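Local coordinates for GTPase-activating protein BEM3 (Saccharomyces cerevisiae S288C, PDB 6FSF) that stimulates GTP hydrolysis by CDC42 and, less efficiently, by RHO1, and binds phosphatidylinositol 3-phosphate, this piece being its tandem PX and PH domains, at residues 57-61 with 79-85; 89-94 with 201-205; 141-147 with 159-165. All coordinates share one frame; numbering follows the deposited sequence.

Interaction 1. Residues 57-61 with 79-85; sequences IHKVR and LPDRQLF
Ile57 sends CG1 out anti to its backbone N (chi1 178°), which aims the ethyl arm at Phe85; one helical turn on, Arg61 sets CG anti to its carbonyl carbon and runs extended as far as NE, reaching across to the loop at Arg82. The first pair is a CH-pi contact almost straight down the ring normal: Ile57 CG1 sits 4.0 Å from the centroid of the Phe85 ring and 5° off the normal, with Ile57 CD1 3.7 Å from Phe85 CZ.

The same CD1 also lies over the rim of one face of the Arg61 guanidinium. Over the other face comes Arg82 CG, 3.8 Å from Arg61 CZ, so the flat group is held between two aliphatic pieces. Arg82 bends at chi3 and lays its own guanidinium on that of Arg61, centres 4.6 Å apart and planes at 29°. Two like charges lie close here, Arg61 NE and Arg82 NH1 being 3.7 Å apart. The carbonyls of Pro80 and Asp81 approach the edge of the Arg61 group, with Pro80 O 3.6 Å from Arg61 NH2; no hydrogen bond joins them, but their dipoles probably ease the positive charge.

Alongside the arginine stem, Leu79 spreads its two methyls, CD1 3.9 Å from Arg61 CG and CD2 3.6 Å from Val60 CG1. Tyr103, Tyr104 and Ile99 of helix 90-107 pack against Leu79, Val60 and Pro80 respectively, and Arg96 touches Phe85 and donates to Leu84 O. The arrangement belongs to the PX fold: a proline-containing loop between two helices is pinned to the start of the first, in a region that in PX domains generally borders the phosphoinositide pocket.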
loop_
_atom_site.group_PDB
_atom_site.type_symbol
_atom_site.label_atom_id
_atom_site.label_comp_id
_atom_site.label_asym_id
_atom_site.label_seq_id
_atom_site.Cartn_x
_atom_site.Cartn_y
_atom_site.Cartn_z
ATOM N N ILE A 57 0.587 -7.697 7.874
ATOM C CA ILE A 57 2.026 -7.946 7.874
ATOM C C ILE A 57 2.337 -9.255 8.585
ATOM O O ILE A 57 3.294 -9.956 8.230
ATOM C CB ILE A 57 2.771 -6.752 8.507
ATOM C CG1 ILE A 57 4.278 -7.018 8.565
ATOM C CG2 ILE A 57 2.218 -6.443 9.890
ATOM C CD1 ILE A 57 4.915 -7.233 7.209
ATOM N N HIS A 58 1.522 -9.620 9.577
ATOM C CA HIS A 58 1.715 -10.882 10.281
ATOM C C HIS A 58 1.520 -12.076 9.350
ATOM O O HIS A 58 2.296 -13.037 9.391
ATOM C CB HIS A 58 0.754 -10.965 11.467
ATOM C CG HIS A 58 0.803 -12.272 12.191
ATOM N ND1 HIS A 58 1.883 -12.661 12.953
ATOM C CD2 HIS A 58 -0.094 -13.284 12.265
ATOM C CE1 HIS A 58 1.648 -13.855 13.467
ATOM N NE2 HIS A 58 0.456 -14.255 13.066
ATOM N N LYS A 59 0.485 -12.033 8.505
ATOM C CA LYS A 59 0.264 -13.121 7.554
ATOM C C LYS A 59 1.405 -13.210 6.549
ATOM O O LYS A 59 1.783 -14.308 6.120
ATOM C CB LYS A 59 -1.061 -12.930 6.819
ATOM C CG LYS A 59 -2.295 -12.932 7.702
ATOM C CD LYS A 59 -3.557 -13.114 6.859
ATOM C CE LYS A 59 -4.792 -12.535 7.539
ATOM N NZ LYS A 59 -5.111 -11.166 7.040
ATOM N N VAL A 60 1.957 -12.060 6.153
ATOM C CA VAL A 60 3.076 -12.044 5.215
ATOM C C VAL A 60 4.284 -12.747 5.821
ATOM O O VAL A 60 4.930 -13.581 5.174
ATOM C CB VAL A 60 3.409 -10.598 4.807
ATOM C CG1 VAL A 60 4.732 -10.540 4.057
ATOM C CG2 VAL A 60 2.285 -10.013 3.964
ATOM N N ARG A 61 4.605 -12.420 7.075
ATOM C CA ARG A 61 5.734 -13.066 7.736
ATOM C C ARG A 61 5.476 -14.549 7.956
ATOM O O ARG A 61 6.414 -15.355 7.919
ATOM C CB ARG A 61 6.029 -12.379 9.070
ATOM C CG ARG A 61 6.252 -10.881 8.970
ATOM C CD ARG A 61 6.683 -10.299 10.306
ATOM N NE ARG A 61 6.798 -8.845 10.255
ATOM C CZ ARG A 61 7.838 -8.196 9.742
ATOM N NH1 ARG A 61 8.855 -8.872 9.228
ATOM N NH2 ARG A 61 7.857 -6.870 9.737
ATOM N N LEU A 79 12.160 -9.699 3.766
ATOM C CA LEU A 79 11.021 -8.856 4.079
ATOM C C LEU A 79 11.482 -7.513 4.638
ATOM O O LEU A 79 12.611 -7.380 5.112
ATOM C CB LEU A 79 10.109 -9.552 5.087
ATOM C CG LEU A 79 9.119 -10.582 4.545
ATOM C CD1 LEU A 79 8.242 -11.107 5.668
ATOM C CD2 LEU A 79 8.270 -9.967 3.446
ATOM N N PRO A 80 10.625 -6.494 4.581
ATOM C CA PRO A 80 10.959 -5.226 5.234
ATOM C C PRO A 80 11.074 -5.403 6.740
ATOM O O PRO A 80 10.403 -6.242 7.344
ATOM C CB PRO A 80 9.788 -4.310 4.860
ATOM C CG PRO A 80 8.691 -5.225 4.444
ATOM C CD PRO A 80 9.366 -6.404 3.821
ATOM N N ASP A 81 11.940 -4.593 7.343
ATOM C CA ASP A 81 12.228 -4.716 8.766
ATOM C C ASP A 81 10.991 -4.396 9.600
ATOM O O ASP A 81 10.095 -3.662 9.174
ATOM C CB ASP A 81 13.383 -3.789 9.148
ATOM C CG ASP A 81 13.873 -4.019 10.563
ATOM O OD1 ASP A 81 13.550 -5.078 11.141
ATOM O OD2 ASP A 81 14.590 -3.146 11.096
ATOM N N ARG A 82 10.951 -4.965 10.809
ATOM C CA ARG A 82 9.833 -4.731 11.716
ATOM C C ARG A 82 9.754 -3.279 12.170
ATOM O O ARG A 82 8.677 -2.827 12.571
ATOM C CB ARG A 82 9.941 -5.651 12.933
ATOM C CG ARG A 82 10.156 -7.118 12.587
ATOM C CD ARG A 82 10.182 -7.983 13.836
ATOM N NE ARG A 82 8.864 -8.088 14.451
ATOM C CZ ARG A 82 8.023 -9.094 14.237
ATOM N NH1 ARG A 82 8.368 -10.084 13.426
ATOM N NH2 ARG A 82 6.840 -9.114 14.836
ATOM N N GLN A 83 10.867 -2.541 12.116
ATOM C CA GLN A 83 10.853 -1.136 12.513
ATOM C C GLN A 83 10.082 -0.272 11.522
ATOM O O GLN A 83 9.575 0.791 11.894
ATOM C CB GLN A 83 12.283 -0.614 12.661
ATOM C CG GLN A 83 12.914 -0.867 14.026
ATOM C CD GLN A 83 13.196 -2.334 14.289
ATOM O OE1 GLN A 83 13.188 -3.157 13.373
ATOM N NE2 GLN A 83 13.452 -2.668 15.547
ATOM N N LEU A 84 9.988 -0.703 10.263
ATOM C CA LEU A 84 9.200 0.019 9.274
ATOM C C LEU A 84 7.707 -0.023 9.569
ATOM O O LEU A 84 6.950 0.726 8.943
ATOM C CB LEU A 84 9.469 -0.547 7.877
ATOM C CG LEU A 84 10.878 -0.344 7.315
ATOM C CD1 LEU A 84 11.046 -1.069 5.989
ATOM C CD2 LEU A 84 11.178 1.135 7.154
ATOM N N PHE A 85 7.270 -0.871 10.502
ATOM C CA PHE A 85 5.863 -1.018 10.852
ATOM C C PHE A 85 5.574 -0.615 12.294
ATOM O O PHE A 85 4.533 -0.998 12.838
ATOM C CB PHE A 85 5.406 -2.460 10.618
ATOM C CG PHE A 85 5.345 -2.858 9.172
ATOM C CD1 PHE A 85 4.162 -2.749 8.458
ATOM C CD2 PHE A 85 6.467 -3.349 8.526
ATOM C CE1 PHE A 85 4.100 -3.120 7.127
ATOM C CE2 PHE A 85 6.413 -3.721 7.195
ATOM C CZ PHE A 85 5.228 -3.606 6.494
#

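Interaction 2. Residues 89-94 with 201-205; sequences SPTKVD and FGTRN
Asp94 and Asn205 meet with their side chains crossing at about a right angle, carboxylate and amide planes turned 46° apart. Asn205 ND2 gives a fairly straight hydrogen bond of 2.8 Å to Asp94 OD1, which lies in the Asn205 amide plane and receives the bond on its anti lone pair. Asp94 reaches this point because CG stands anti to the backbone N (chi1 -177°). Its other oxygen, OD2, takes a weak bond from Asn98. The Arg204 guanidinium stands steeply to the carboxylate, at 78°, with Asp94 CG near its edge; Arg204 NE is 4.1 Å from Asp94 OD2, too far for a salt bridge, so the attraction is loose. With an alanine here instead of Asp94, the Asn205 amide would probably lose its acceptor and Arg204 this loose attraction.

Nearer the helix start, the extended Arg204 chain passes Thr91 at a right angle, CD lying 3.9 Å from Thr91 CA. Gly202 O points into the first turn: Pro90 CD is 3.2 Å from it, and Thr91 N donates a weak hydrogen bond of 3.1 Å to it. Gly202 has a positive phi, and a beta carbon there would press on Ser89 CB and Thr91 CG2. Ser89 is the N-cap, its OG accepting from Lys92 N at 3.3 Å.

The N-terminal end of helix 90-107 from the PX domain thus rests on the PH loop that leads into strand 206-211, while Pro90 and Thr203 both also touch Cys226 of strand 221-226 and Trp159, which lies where strand 160-167 begins.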
loop_
_atom_site.group_PDB
_atom_site.type_symbol
_atom_site.label_atom_id
_atom_site.label_comp_id
_atom_site.label_asym_id
_atom_site.label_seq_id
_atom_site.Cartn_x
_atom_site.Cartn_y
_atom_site.Cartn_z
ATOM N N SER A 89 5.326 6.831 9.741
ATOM C CA SER A 89 5.884 8.020 9.115
ATOM C C SER A 89 5.798 7.855 7.603
ATOM O O SER A 89 5.861 6.729 7.102
ATOM C CB SER A 89 7.346 8.258 9.525
ATOM O OG SER A 89 8.230 7.533 8.686
ATOM N N PRO A 90 5.644 8.956 6.863
ATOM C CA PRO A 90 5.525 8.829 5.398
ATOM C C PRO A 90 6.730 8.187 4.732
ATOM O O PRO A 90 6.563 7.450 3.751
ATOM C CB PRO A 90 5.333 10.283 4.943
ATOM C CG PRO A 90 4.748 10.969 6.123
ATOM C CD PRO A 90 5.383 10.330 7.322
ATOM N N THR A 91 7.942 8.448 5.231
ATOM C CA THR A 91 9.125 7.897 4.576
ATOM C C THR A 91 9.242 6.391 4.792
ATOM O O THR A 91 9.766 5.681 3.923
ATOM C CB THR A 91 10.385 8.613 5.068
ATOM O OG1 THR A 91 11.537 8.061 4.419
ATOM C CG2 THR A 91 10.537 8.472 6.576
ATOM N N LYS A 92 8.761 5.886 5.933
ATOM C CA LYS A 92 8.750 4.443 6.150
ATOM C C LYS A 92 7.677 3.764 5.307
ATOM O O LYS A 92 7.904 2.682 4.753
ATOM C CB LYS A 92 8.529 4.126 7.628
ATOM C CG LYS A 92 9.604 4.637 8.572
ATOM C CD LYS A 92 9.343 4.105 9.968
ATOM C CE LYS A 92 9.904 5.016 11.039
ATOM N NZ LYS A 92 9.448 4.579 12.388
ATOM N N VAL A 93 6.500 4.385 5.210
ATOM C CA VAL A 93 5.414 3.834 4.403
ATOM C C VAL A 93 5.848 3.705 2.949
ATOM O O VAL A 93 5.582 2.693 2.288
ATOM C CB VAL A 93 4.156 4.710 4.541
ATOM C CG1 VAL A 93 3.102 4.309 3.522
ATOM C CG2 VAL A 93 3.606 4.619 5.952
ATOM N N ASP A 94 6.526 4.733 2.434
ATOM C CA ASP A 94 7.032 4.694 1.066
ATOM C C ASP A 94 8.051 3.576 0.887
ATOM O O ASP A 94 8.039 2.863 -0.123
ATOM C CB ASP A 94 7.657 6.042 0.705
ATOM C CG ASP A 94 8.134 6.097 -0.733
ATOM O OD1 ASP A 94 7.537 6.850 -1.529
ATOM O OD2 ASP A 94 9.102 5.385 -1.070
ATOM N N PHE A 201 9.635 15.222 10.857
ATOM C CA PHE A 201 8.403 14.446 10.841
ATOM C C PHE A 201 8.440 13.284 9.858
ATOM O O PHE A 201 7.473 12.521 9.790
ATOM C CB PHE A 201 7.211 15.352 10.515
ATOM C CG PHE A 201 7.112 16.566 11.392
ATOM C CD1 PHE A 201 6.747 16.447 12.722
ATOM C CD2 PHE A 201 7.373 17.826 10.883
ATOM C CE1 PHE A 201 6.652 17.562 13.531
ATOM C CE2 PHE A 201 7.277 18.947 11.685
ATOM C CZ PHE A 201 6.917 18.814 13.011
ATOM N N GLY A 202 9.522 13.125 9.100
ATOM C CA GLY A 202 9.577 12.073 8.104
ATOM C C GLY A 202 8.699 12.334 6.902
ATOM O O GLY A 202 8.230 11.382 6.265
ATOM N N THR A 203 8.460 13.606 6.580
ATOM C CA THR A 203 7.594 13.957 5.466
ATOM C C THR A 203 8.170 13.438 4.155
ATOM O O THR A 203 9.378 13.516 3.911
ATOM C CB THR A 203 7.415 15.473 5.408
ATOM O OG1 THR A 203 6.840 15.936 6.636
ATOM C CG2 THR A 203 6.490 15.861 4.260
ATOM N N ARG A 204 7.291 12.893 3.315
ATOM C CA ARG A 204 7.691 12.382 2.015
ATOM C C ARG A 204 6.456 12.301 1.132
ATOM O O ARG A 204 5.378 11.931 1.603
ATOM C CB ARG A 204 8.367 11.014 2.133
ATOM C CG ARG A 204 8.981 10.517 0.847
ATOM C CD ARG A 204 9.981 9.412 1.116
ATOM N NE ARG A 204 10.716 9.048 -0.090
ATOM C CZ ARG A 204 11.674 9.793 -0.630
ATOM N NH1 ARG A 204 12.006 10.951 -0.075
ATOM N NH2 ARG A 204 12.294 9.384 -1.728
ATOM N N ASN A 205 6.627 12.647 -0.146
ATOM C CA ASN A 205 5.514 12.729 -1.092
ATOM C C ASN A 205 4.413 13.633 -0.547
ATOM O O ASN A 205 3.222 13.365 -0.707
ATOM C CB ASN A 205 4.958 11.339 -1.414
ATOM C CG ASN A 205 6.032 10.369 -1.858
ATOM O OD1 ASN A 205 6.967 10.739 -2.570
ATOM N ND2 ASN A 205 5.904 9.119 -1.438
#

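Interaction 3. Residues 141-147 with 159-165; sequences KDGSLLL and WRVRYGI
Asp142 and Tyr163 lie side by side at one end of this antiparallel pair and point the same way, the phenol hydroxyl OH of Tyr163 donating to Asp142 OD2 at 2.8 Å through the anti lone pair of that oxygen. Ring and carboxylate planes stand 74° apart. The aspartate takes up this position with CG between its backbone N and carbonyl carbon (chi1 54°), which turns the carboxylate toward the hydroxyl.

The backbone ladder carries the pair, with hydrogen-bonded pairs at Gly143-Gly164, Leu145-Arg162 and Leu147-Arg160. Leu145 N to Arg162 O is the shortest rung at 2.7 Å, whereas Gly143 N to Gly164 O is weak at 3.4 Å. Glycine at 164 leaves room for Leu145: a beta carbon there would run into Leu145 CD1.

On the face with Asp142 and Tyr163, Leu146 CD2 meets Val161 CG2 at 3.9 Å, and both residues pack on Leu88. On the other face Leu147 CD2 rests 3.9 Å from Arg162 CG, the aliphatic part of an arginine whose NH1 forms a salt bridge with Glu181. Trp159 brings the benzo side of its indole, CE3, to 3.6 Å from Leu147 C, and its NE1 bonds to Phe201 O.

Farther out, Leu145 and Leu147 touch Ile225 of strand 221-226, and Leu145 also meets Trp236 of helix 230-240, the C-terminal helix packed against the PH sheet. Lys141 NZ donates to Asp142 O, pairs with Glu232 and makes a cation-pi contact with Trp236.

Main-chain bonds therefore set the register of the hairpin, while Tyr163 holds the Asp142 carboxylate and Lys141 pairs with Glu232; the buried charge of Arg162 is probably offset by Glu181.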
loop_
_atom_site.group_PDB
_atom_site.type_symbol
_atom_site.label_atom_id
_atom_site.label_comp_id
_atom_site.label_asym_id
_atom_site.label_seq_id
_atom_site.Cartn_x
_atom_site.Cartn_y
_atom_site.Cartn_z
ATOM N N LYS A 141 -11.378 11.984 -7.341
ATOM C CA LYS A 141 -10.108 11.369 -6.977
ATOM C C LYS A 141 -10.179 10.896 -5.533
ATOM O O LYS A 141 -10.777 11.564 -4.684
ATOM C CB LYS A 141 -8.939 12.355 -7.155
ATOM C CG LYS A 141 -7.588 11.852 -6.650
ATOM C CD LYS A 141 -6.793 11.152 -7.744
ATOM C CE LYS A 141 -5.496 10.556 -7.209
ATOM N NZ LYS A 141 -5.667 9.152 -6.732
ATOM N N ASP A 142 -9.567 9.745 -5.258
ATOM C CA ASP A 142 -9.590 9.172 -3.921
ATOM C C ASP A 142 -8.293 8.413 -3.674
ATOM O O ASP A 142 -7.434 8.300 -4.554
ATOM C CB ASP A 142 -10.809 8.265 -3.732
ATOM C CG ASP A 142 -10.915 7.202 -4.805
ATOM O OD1 ASP A 142 -10.585 7.499 -5.973
ATOM O OD2 ASP A 142 -11.331 6.072 -4.480
ATOM N N GLY A 143 -8.160 7.893 -2.466
ATOM C CA GLY A 143 -6.982 7.140 -2.082
ATOM C C GLY A 143 -6.679 7.319 -0.610
ATOM O O GLY A 143 -7.218 8.193 0.066
ATOM N N SER A 144 -5.795 6.457 -0.119
ATOM C CA SER A 144 -5.341 6.532 1.261
ATOM C C SER A 144 -4.308 7.641 1.411
ATOM O O SER A 144 -3.455 7.835 0.540
ATOM C CB SER A 144 -4.744 5.196 1.702
ATOM O OG SER A 144 -5.699 4.155 1.604
ATOM N N LEU A 145 -4.390 8.372 2.523
ATOM C CA LEU A 145 -3.506 9.503 2.764
ATOM C C LEU A 145 -2.998 9.460 4.197
ATOM O O LEU A 145 -3.572 8.795 5.062
ATOM C CB LEU A 145 -4.215 10.839 2.495
ATOM C CG LEU A 145 -4.785 11.068 1.096
ATOM C CD1 LEU A 145 -5.591 12.359 1.053
ATOM C CD2 LEU A 145 -3.676 11.092 0.060
ATOM N N LEU A 146 -1.909 10.186 4.437
ATOM C CA LEU A 146 -1.342 10.362 5.769
ATOM C C LEU A 146 -1.444 11.832 6.150
ATOM O O LEU A 146 -1.030 12.704 5.381
ATOM C CB LEU A 146 0.114 9.889 5.823
ATOM C CG LEU A 146 0.328 8.381 5.653
ATOM C CD1 LEU A 146 1.807 8.031 5.674
ATOM C CD2 LEU A 146 -0.418 7.613 6.734
ATOM N N LEU A 147 -1.994 12.104 7.331
ATOM C CA LEU A 147 -2.345 13.455 7.749
ATOM C C LEU A 147 -1.613 13.837 9.027
ATOM O O LEU A 147 -1.539 13.046 9.973
ATOM C CB LEU A 147 -3.858 13.581 7.962
ATOM C CG LEU A 147 -4.379 14.928 8.466
ATOM C CD1 LEU A 147 -4.072 16.033 7.469
ATOM C CD2 LEU A 147 -5.872 14.843 8.735
ATOM N N TRP A 159 1.389 11.400 12.678
ATOM C CA TRP A 159 0.673 11.093 11.449
ATOM C C TRP A 159 -0.470 10.126 11.731
ATOM O O TRP A 159 -0.403 9.300 12.645
ATOM C CB TRP A 159 1.613 10.494 10.397
ATOM C CG TRP A 159 2.745 11.401 10.019
ATOM C CD1 TRP A 159 3.994 11.426 10.568
ATOM C CD2 TRP A 159 2.728 12.421 9.013
ATOM N NE1 TRP A 159 4.757 12.397 9.964
ATOM C CE2 TRP A 159 4.003 13.023 9.007
ATOM C CE3 TRP A 159 1.760 12.882 8.115
ATOM C CZ2 TRP A 159 4.334 14.061 8.139
ATOM C CZ3 TRP A 159 2.092 13.914 7.252
ATOM C CH2 TRP A 159 3.368 14.493 7.272
ATOM N N ARG A 160 -1.528 10.242 10.930
ATOM C CA ARG A 160 -2.707 9.397 11.057
ATOM C C ARG A 160 -3.230 9.054 9.668
ATOM O O ARG A 160 -3.192 9.886 8.758
ATOM C CB ARG A 160 -3.802 10.084 11.883
ATOM C CG ARG A 160 -4.116 11.505 11.426
ATOM C CD ARG A 160 -5.223 12.141 12.255
ATOM N NE ARG A 160 -4.861 12.290 13.659
ATOM C CZ ARG A 160 -5.704 12.691 14.605
ATOM N NH1 ARG A 160 -5.296 12.802 15.862
ATOM N NH2 ARG A 160 -6.961 12.977 14.292
ATOM N N VAL A 161 -3.719 7.826 9.515
ATOM C CA VAL A 161 -4.233 7.350 8.234
ATOM C C VAL A 161 -5.601 7.968 7.980
ATOM O O VAL A 161 -6.486 7.928 8.844
ATOM C CB VAL A 161 -4.306 5.814 8.215
ATOM C CG1 VAL A 161 -4.842 5.322 6.881
ATOM C CG2 VAL A 161 -2.937 5.216 8.510
ATOM N N ARG A 162 -5.779 8.538 6.792
ATOM C CA ARG A 162 -7.051 9.099 6.368
ATOM C C ARG A 162 -7.381 8.596 4.973
ATOM O O ARG A 162 -6.488 8.277 4.184
ATOM C CB ARG A 162 -7.025 10.635 6.366
ATOM C CG ARG A 162 -7.037 11.262 7.746
ATOM C CD ARG A 162 -8.373 11.035 8.430
ATOM N NE ARG A 162 -8.224 10.333 9.699
ATOM C CZ ARG A 162 -8.097 10.939 10.874
ATOM N NH1 ARG A 162 -8.101 12.263 10.943
ATOM N NH2 ARG A 162 -7.964 10.220 11.982
ATOM N N TYR A 163 -8.672 8.523 4.673
ATOM C CA TYR A 163 -9.145 8.218 3.329
ATOM C C TYR A 163 -9.756 9.484 2.745
ATOM O O TYR A 163 -10.721 10.021 3.296
ATOM C CB TYR A 163 -10.157 7.075 3.338
ATOM C CG TYR A 163 -10.713 6.768 1.970
ATOM C CD1 TYR A 163 -12.078 6.797 1.733
ATOM C CD2 TYR A 163 -9.866 6.469 0.908
ATOM C CE1 TYR A 163 -12.591 6.521 0.482
ATOM C CE2 TYR A 163 -10.370 6.194 -0.349
ATOM C CZ TYR A 163 -11.732 6.222 -0.557
ATOM O OH TYR A 163 -12.246 5.950 -1.806
ATOM N N GLY A 164 -9.186 9.961 1.644
ATOM C CA GLY A 164 -9.595 11.219 1.040
ATOM C C GLY A 164 -10.521 11.008 -0.143
ATOM O O GLY A 164 -10.298 10.127 -0.974
ATOM N N ILE A 165 -11.568 11.829 -0.207
ATOM C CA ILE A 165 -12.499 11.855 -1.331
ATOM C C ILE A 165 -12.600 13.293 -1.819
ATOM O O ILE A 165 -12.956 14.190 -1.046
ATOM C CB ILE A 165 -13.892 11.322 -0.953
ATOM C CG1 ILE A 165 -13.823 9.840 -0.598
ATOM C CG2 ILE A 165 -14.869 11.533 -2.104
ATOM C CD1 ILE A 165 -13.713 8.922 -1.803
#

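Overall arrangement
Interaction 1 closes first along the chain, within the PX domain; interaction 2 then spans PX and PH domains, and interaction 3, the first hairpin of the PH sheet, lies between its two segments in sequence. The centres of interactions 1 and 2 are about 17 Å apart. Those of interactions 2 and 3 are about 13 Å apart. Interactions 1 and 3 do not touch, their centres being about 22 Å apart. Helix 90-107 ties the first two: its middle and later turns pack on 57-61 and 79-85, its start on 201-205, and Lys92 packs against the backbone oxygens of Gln83 and Leu84. Trp159 ties the last two. The domains thus meet through direct packing, consistent with a fixed relative orientation.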